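Local coordinates for protein putative TetR-family transcriptional regulator (Syntrophomonas wolfei subsp. wolfei, PDB 3LWJ) that probably binds DNA through an N-terminal helix-turn-helix domain and regulates transcription, as TetR-family regulators do, at residues A[14-17]-A[18-22]; A[46-49]-A[50-54]; A[115-118]-A[119-122]. All coordinates share one frame; numbering follows the deposited sequence. Where two conformers were deposited one is given.

Contact 1 of 3, residues A[14-17]-A[18-22]; sequences RQKI and LTCSL
S21 and I17 meet one turn apart on the inner side of helix 10-28, and this is where the packing is tight. S21 OG donates to I17 O at 2.7 Å, from above the carbonyl plane, while S21 N reaches the same oxygen from the opposite face. With OG beside its own backbone N (chi1 -66°), the hydroxyl is turned back along the helix and its polarity is spent on the main chain, which suits a buried serine lying against I38. I17 packs on I38 and F49. Less certainly, in one of two R14 conformers, L18 CD1 lies over a face of the guanidinium, 3.6 Å from R14 NH1, and R14 forms a salt bridge to D66 of helix 56-79.

The outer side is looser. T19 OG1 also donates to a carbonyl one turn back, Q15 O, at 2.8 Å, and shares it with T19 N. The Q15 chain bends at chi2 and brings NE2 to 3.3 Å from T19 OG1, on an exposed surface. K16 is exposed, yet its extended chain reaches across to S42 O. One buried and one solvent-exposed side are typical of the first helix of a TetR-family DNA-binding domain, packed against the helix-turn-helix.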
loop_
_atom_site.group_PDB
_atom_site.type_symbol
_atom_site.label_atom_id
_atom_site.label_comp_id
_atom_site.label_asym_id
_atom_site.label_seq_id
_atom_site.Cartn_x
_atom_site.Cartn_y
_atom_site.Cartn_z
ATOM N N ARG A 14 0.166 31.428 -0.616
ATOM C CA ARG A 14 0.278 30.044 -1.096
ATOM C C ARG A 14 -0.004 29.100 0.071
ATOM O O ARG A 14 -0.813 28.176 -0.039
ATOM C CB ARG A 14 1.675 29.769 -1.686
ATOM C CG ARG A 14 1.846 28.401 -2.383
ATOM C CD ARG A 14 3.322 28.110 -2.659
ATOM N NE ARG A 14 3.608 26.725 -3.044
ATOM C CZ ARG A 14 4.025 25.746 -2.229
ATOM N NH1 ARG A 14 4.227 25.919 -0.934
ATOM N NH2 ARG A 14 4.258 24.549 -2.734
ATOM N N GLN A 15 0.654 29.361 1.196
ATOM C CA GLN A 15 0.453 28.571 2.411
ATOM C C GLN A 15 -0.972 28.626 2.965
ATOM O O GLN A 15 -1.491 27.617 3.462
ATOM C CB GLN A 15 1.410 29.015 3.533
ATOM C CG GLN A 15 1.441 28.023 4.711
ATOM C CD GLN A 15 1.834 26.651 4.253
ATOM O OE1 GLN A 15 2.840 26.501 3.565
ATOM N NE2 GLN A 15 1.023 25.639 4.581
ATOM N N LYS A 16 -1.592 29.798 2.950
ATOM C CA LYS A 16 -2.944 29.872 3.470
ATOM C C LYS A 16 -3.850 28.975 2.635
ATOM O O LYS A 16 -4.691 28.276 3.191
ATOM C CB LYS A 16 -3.495 31.303 3.479
ATOM C CG LYS A 16 -4.696 31.430 4.424
ATOM C CD LYS A 16 -5.426 32.752 4.310
ATOM C CE LYS A 16 -6.584 32.799 5.310
ATOM N NZ LYS A 16 -7.608 33.816 4.951
ATOM N N ILE A 17 -3.692 29.004 1.309
ATOM C CA ILE A 17 -4.585 28.227 0.418
ATOM C C ILE A 17 -4.389 26.711 0.673
ATOM O O ILE A 17 -5.363 25.963 0.754
ATOM C CB ILE A 17 -4.416 28.586 -1.090
ATOM C CG1 ILE A 17 -4.716 30.067 -1.361
ATOM C CG2 ILE A 17 -5.352 27.763 -1.954
ATOM C CD1 ILE A 17 -4.117 30.582 -2.685
ATOM N N LEU A 18 -3.132 26.292 0.839
ATOM C CA LEU A 18 -2.792 24.892 1.136
ATOM C C LEU A 18 -3.338 24.407 2.486
ATOM O O LEU A 18 -3.877 23.310 2.566
ATOM C CB LEU A 18 -1.274 24.670 1.051
ATOM C CG LEU A 18 -0.615 24.950 -0.309
ATOM C CD1 LEU A 18 0.898 24.769 -0.224
ATOM C CD2 LEU A 18 -1.211 24.088 -1.438
ATOM N N THR A 19 -3.223 25.210 3.544
ATOM C CA THR A 19 -3.733 24.789 4.863
ATOM C C THR A 19 -5.251 24.633 4.819
ATOM O O THR A 19 -5.788 23.595 5.255
ATOM C CB THR A 19 -3.355 25.774 6.004
ATOM O OG1 THR A 19 -2.003 26.209 5.833
ATOM C CG2 THR A 19 -3.490 25.089 7.368
ATOM N N CYS A 20 -5.929 25.644 4.268
ATOM C CA CYS A 20 -7.398 25.607 4.112
ATOM C C CYS A 20 -7.888 24.425 3.264
ATOM O O CYS A 20 -8.924 23.828 3.559
ATOM C CB CYS A 20 -7.928 26.908 3.481
ATOM S SG CYS A 20 -7.704 28.385 4.495
ATOM N N SER A 21 -7.149 24.125 2.201
ATOM C CA SER A 21 -7.482 23.024 1.301
ATOM C C SER A 21 -7.369 21.690 2.047
ATOM O O SER A 21 -8.257 20.833 1.976
ATOM C CB SER A 21 -6.545 23.023 0.070
ATOM O OG SER A 21 -6.729 24.162 -0.741
ATOM N N LEU A 22 -6.269 21.534 2.774
ATOM C CA LEU A 22 -6.065 20.367 3.615
ATOM C C LEU A 22 -7.245 20.234 4.577
ATOM O O LEU A 22 -7.873 19.175 4.644
ATOM C CB LEU A 22 -4.723 20.481 4.358
ATOM C CG LEU A 22 -3.858 19.273 4.671
ATOM C CD1 LEU A 22 -3.935 18.188 3.601
ATOM C CD2 LEU A 22 -2.397 19.771 4.871
#

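Contact 2 of 3, residues A[46-49]-A[50-54]; sequences TGTF and YNYFV
F49 turns the edge of its ring toward the face of Y50, a T-shaped pair with planes at 86° and centroids 5.6 Å apart. F49 CD2 stands over the centre of the tyrosine ring. CG of F49 lies anti to the backbone N (chi1 177°), which sends the ring inward toward I35, I38 and I39 of helix 35-42. F53, meanwhile, crosses F49 at about a right angle as side chains go, but the rings are oblique; F49 CZ touches F53 CB at 3.9 Å. T48 and Y52 lie side by side and point the same way, with T48 CG2 in the plane of the tyrosine ring at its edge, 3.7 Å from CE2.

The main chain gathers at F49 O, which accepts from F53 N at 2.9 Å in the carbonyl plane and from Y52 N at 3.0 Å from above that plane. F53 also packs on L18. The chemistry therefore divides: F49 and F53 form an apolar anchor in the core, whereas G47, Y50 and N51 keep an exposed face on the predicted recognition helix, consistent with a role in DNA binding.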
loop_
_atom_site.group_PDB
_atom_site.type_symbol
_atom_site.label_atom_id
_atom_site.label_comp_id
_atom_site.label_asym_id
_atom_site.label_seq_id
_atom_site.Cartn_x
_atom_site.Cartn_y
_atom_site.Cartn_z
ATOM N N THR A 46 -10.918 35.065 -6.147
ATOM C CA THR A 46 -10.890 34.074 -7.235
ATOM C C THR A 46 -9.679 34.301 -8.163
ATOM O O THR A 46 -8.950 33.346 -8.482
ATOM C CB THR A 46 -12.217 34.070 -8.063
ATOM O OG1 THR A 46 -12.449 35.374 -8.619
ATOM C CG2 THR A 46 -13.413 33.661 -7.190
ATOM N N GLY A 47 -9.472 35.567 -8.555
ATOM C CA GLY A 47 -8.353 35.990 -9.415
ATOM C C GLY A 47 -6.942 35.709 -8.890
ATOM O O GLY A 47 -6.086 35.253 -9.653
ATOM N N THR A 48 -6.690 35.989 -7.605
ATOM C CA THR A 48 -5.380 35.700 -6.971
ATOM C C THR A 48 -5.134 34.196 -6.806
ATOM O O THR A 48 -4.017 33.707 -7.021
ATOM C CB THR A 48 -5.258 36.316 -5.562
ATOM O OG1 THR A 48 -5.689 37.680 -5.594
ATOM C CG2 THR A 48 -3.815 36.235 -5.069
ATOM N N PHE A 49 -6.173 33.477 -6.389
ATOM C CA PHE A 49 -6.109 32.017 -6.315
ATOM C C PHE A 49 -5.489 31.421 -7.595
ATOM O O PHE A 49 -4.614 30.546 -7.521
ATOM C CB PHE A 49 -7.507 31.426 -6.090
ATOM C CG PHE A 49 -7.525 29.927 -6.064
ATOM C CD1 PHE A 49 -7.293 29.245 -4.880
ATOM C CD2 PHE A 49 -7.754 29.200 -7.233
ATOM C CE1 PHE A 49 -7.297 27.859 -4.852
ATOM C CE2 PHE A 49 -7.760 27.801 -7.218
ATOM C CZ PHE A 49 -7.529 27.129 -6.023
ATOM N N TYR A 50 -5.945 31.907 -8.753
ATOM C CA TYR A 50 -5.485 31.399 -10.053
ATOM C C TYR A 50 -4.053 31.807 -10.459
ATOM O O TYR A 50 -3.493 31.240 -11.411
ATOM C CB TYR A 50 -6.470 31.788 -11.155
ATOM C CG TYR A 50 -7.742 30.970 -11.159
ATOM C CD1 TYR A 50 -7.718 29.614 -11.486
ATOM C CD2 TYR A 50 -8.972 31.559 -10.871
ATOM C CE1 TYR A 50 -8.882 28.867 -11.502
ATOM C CE2 TYR A 50 -10.141 30.818 -10.893
ATOM C CZ TYR A 50 -10.090 29.478 -11.207
ATOM O OH TYR A 50 -11.250 28.749 -11.226
ATOM N N ASN A 51 -3.465 32.771 -9.746
ATOM C CA ASN A 51 -2.039 33.062 -9.887
ATOM C C ASN A 51 -1.210 31.897 -9.373
ATOM O O ASN A 51 -0.076 31.729 -9.806
ATOM C CB ASN A 51 -1.638 34.358 -9.150
ATOM C CG ASN A 51 -2.161 35.620 -9.832
ATOM O OD1 ASN A 51 -2.432 35.632 -11.035
ATOM N ND2 ASN A 51 -2.283 36.698 -9.061
ATOM N N TYR A 52 -1.788 31.099 -8.465
ATOM C CA TYR A 52 -1.115 29.936 -7.845
ATOM C C TYR A 52 -1.593 28.555 -8.368
ATOM O O TYR A 52 -0.768 27.659 -8.617
ATOM C CB TYR A 52 -1.291 29.968 -6.306
ATOM C CG TYR A 52 -0.842 31.256 -5.641
ATOM C CD1 TYR A 52 0.481 31.435 -5.219
ATOM C CD2 TYR A 52 -1.747 32.296 -5.434
ATOM C CE1 TYR A 52 0.885 32.623 -4.617
ATOM C CE2 TYR A 52 -1.358 33.482 -4.841
ATOM C CZ TYR A 52 -0.046 33.644 -4.435
ATOM O OH TYR A 52 0.308 34.824 -3.839
ATOM N N PHE A 53 -2.916 28.387 -8.506
ATOM C CA PHE A 53 -3.520 27.075 -8.806
ATOM C C PHE A 53 -4.662 27.162 -9.821
ATOM O O PHE A 53 -5.465 28.110 -9.808
ATOM C CB PHE A 53 -4.049 26.403 -7.525
ATOM C CG PHE A 53 -3.065 26.410 -6.377
ATOM C CD1 PHE A 53 -1.908 25.644 -6.437
ATOM C CD2 PHE A 53 -3.303 27.177 -5.239
ATOM C CE1 PHE A 53 -1.010 25.648 -5.373
ATOM C CE2 PHE A 53 -2.403 27.196 -4.178
ATOM C CZ PHE A 53 -1.255 26.424 -4.240
ATOM N N VAL A 54 -4.739 26.140 -10.674
ATOM C CA VAL A 54 -5.770 26.091 -11.709
ATOM C C VAL A 54 -6.973 25.243 -11.239
ATOM O O VAL A 54 -8.113 25.491 -11.659
ATOM C CB VAL A 54 -5.213 25.585 -13.079
ATOM C CG1 VAL A 54 -6.122 26.034 -14.215
ATOM C CG2 VAL A 54 -3.793 26.106 -13.333
#

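Contact 3 of 3, residues A[115-118]-A[119-122]; sequences GSSA and PIDQ
The start of helix 118-144, with S117 at its N-cap position, is where D121 folds back onto the loop that leads in from helix 104-113. D121 OD1 accepts from G115 N at 2.7 Å, using its syn lone pair, with an N-H...O angle of 158°. CG of D121 lies beside its own backbone N (chi1 -78°), which aims the carboxylate back past the first turn toward the glycine. G115 has a positive phi, a conformation glycine takes readily.

The first helical bonds follow at once: D121 N donates to S117 O at 2.9 Å and Q122 N to A118 O at 2.8 Å. P119 occupies the first turn, where its missing N-H costs no helical bond, and its CD packs against A118 CB at 3.5 Å. This is an ordinary helix entry, but it lies at a subunit boundary: D121 OD1 also bonds Y169 OH of the second subunit, and R112 of that subunit donates to G115 O. The carboxylate oxygen thus joins the loop of one chain to a tyrosine of the other. Replacing this aspartate with an alanine is likely to leave G115 N and Y169 OH of the second subunit without their shared acceptor, and the loop less firmly tied to the helix.

On another side of the turn, I120 brings CD1 to 3.4 Å from S117 OG and CG2 to 3.6 Å from S116 OG. Both hydroxyls bond Y31 OH, while I120 itself packs on Y30, Y31 and L60 of helix 56-79.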
loop_
_atom_site.group_PDB
_atom_site.type_symbol
_atom_site.label_atom_id
_atom_site.label_comp_id
_atom_site.label_asym_id
_atom_site.label_seq_id
_atom_site.Cartn_x
_atom_site.Cartn_y
_atom_site.Cartn_z
ATOM N N GLY A 115 -5.576 5.164 -5.559
ATOM C CA GLY A 115 -6.464 4.343 -6.409
ATOM C C GLY A 115 -7.846 4.883 -6.694
ATOM O O GLY A 115 -8.688 4.181 -7.270
ATOM N N SER A 116 -8.102 6.129 -6.291
ATOM C CA SER A 116 -9.447 6.716 -6.377
ATOM C C SER A 116 -9.811 7.158 -7.805
ATOM O O SER A 116 -10.949 6.984 -8.237
ATOM C CB SER A 116 -9.583 7.888 -5.384
ATOM O OG SER A 116 -8.697 8.975 -5.679
ATOM N N SER A 117 -8.871 7.767 -8.531
ATOM C CA SER A 117 -9.110 8.155 -9.939
ATOM C C SER A 117 -7.788 8.400 -10.596
ATOM O O SER A 117 -6.806 8.612 -9.898
ATOM C CB SER A 117 -9.949 9.428 -10.030
ATOM O OG SER A 117 -9.216 10.584 -9.669
ATOM N N ALA A 118 -7.746 8.397 -11.933
ATOM C CA ALA A 118 -6.459 8.517 -12.630
ATOM C C ALA A 118 -5.784 9.873 -12.413
ATOM O O ALA A 118 -4.569 9.925 -12.255
ATOM C CB ALA A 118 -6.577 8.211 -14.113
ATOM N N PRO A 119 -6.554 10.974 -12.377
ATOM C CA PRO A 119 -5.809 12.229 -12.132
ATOM C C PRO A 119 -5.145 12.301 -10.755
ATOM O O PRO A 119 -4.065 12.867 -10.617
ATOM C CB PRO A 119 -6.887 13.312 -12.267
ATOM C CG PRO A 119 -7.828 12.751 -13.235
ATOM C CD PRO A 119 -7.913 11.257 -12.876
ATOM N N ILE A 120 -5.805 11.754 -9.744
ATOM C CA ILE A 120 -5.261 11.797 -8.362
ATOM C C ILE A 120 -4.130 10.784 -8.244
ATOM O O ILE A 120 -3.068 11.096 -7.692
ATOM C CB ILE A 120 -6.376 11.605 -7.334
ATOM C CG1 ILE A 120 -7.138 12.934 -7.175
ATOM C CG2 ILE A 120 -5.814 11.169 -5.978
ATOM C CD1 ILE A 120 -7.884 13.440 -8.410
ATOM N N ASP A 121 -4.319 9.605 -8.839
ATOM C CA ASP A 121 -3.213 8.642 -8.931
ATOM C C ASP A 121 -1.990 9.192 -9.689
ATOM O O ASP A 121 -0.851 8.951 -9.275
ATOM C CB ASP A 121 -3.695 7.317 -9.491
ATOM C CG ASP A 121 -4.434 6.488 -8.445
ATOM O OD1 ASP A 121 -3.936 6.385 -7.289
ATOM O OD2 ASP A 121 -5.489 5.916 -8.788
ATOM N N GLN A 122 -2.200 9.973 -10.751
ATOM C CA GLN A 122 -1.094 10.660 -11.440
ATOM C C GLN A 122 -0.348 11.560 -10.431
ATOM O O GLN A 122 0.857 11.627 -10.440
ATOM C CB GLN A 122 -1.590 11.492 -12.660
ATOM C CG GLN A 122 -1.996 10.678 -13.943
ATOM C CD GLN A 122 -2.747 11.499 -15.040
ATOM O OE1 GLN A 122 -3.067 10.965 -16.111
ATOM N NE2 GLN A 122 -3.011 12.787 -14.776
#

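Contacts 1 and 2 are two sides of one small core: their centres are 12 Å apart and they touch directly. I17 CG2 lies 3.5 Å from F49 CE1, and L18 CD2 lies 3.6 Å from F53 CZ, so helix 10-28 backs the predicted recognition helix 46-52. Contact 3 stands apart, with its centre 21 Å from that of contact 1 and 23 Å from that of contact 2, and nearest atoms about 12 Å away in each case. It lies beside the DNA-binding part, at the start of helix 118-144, where the second subunit comes in. Helix 56-79 borders all three, packing on L18, F53 and I120.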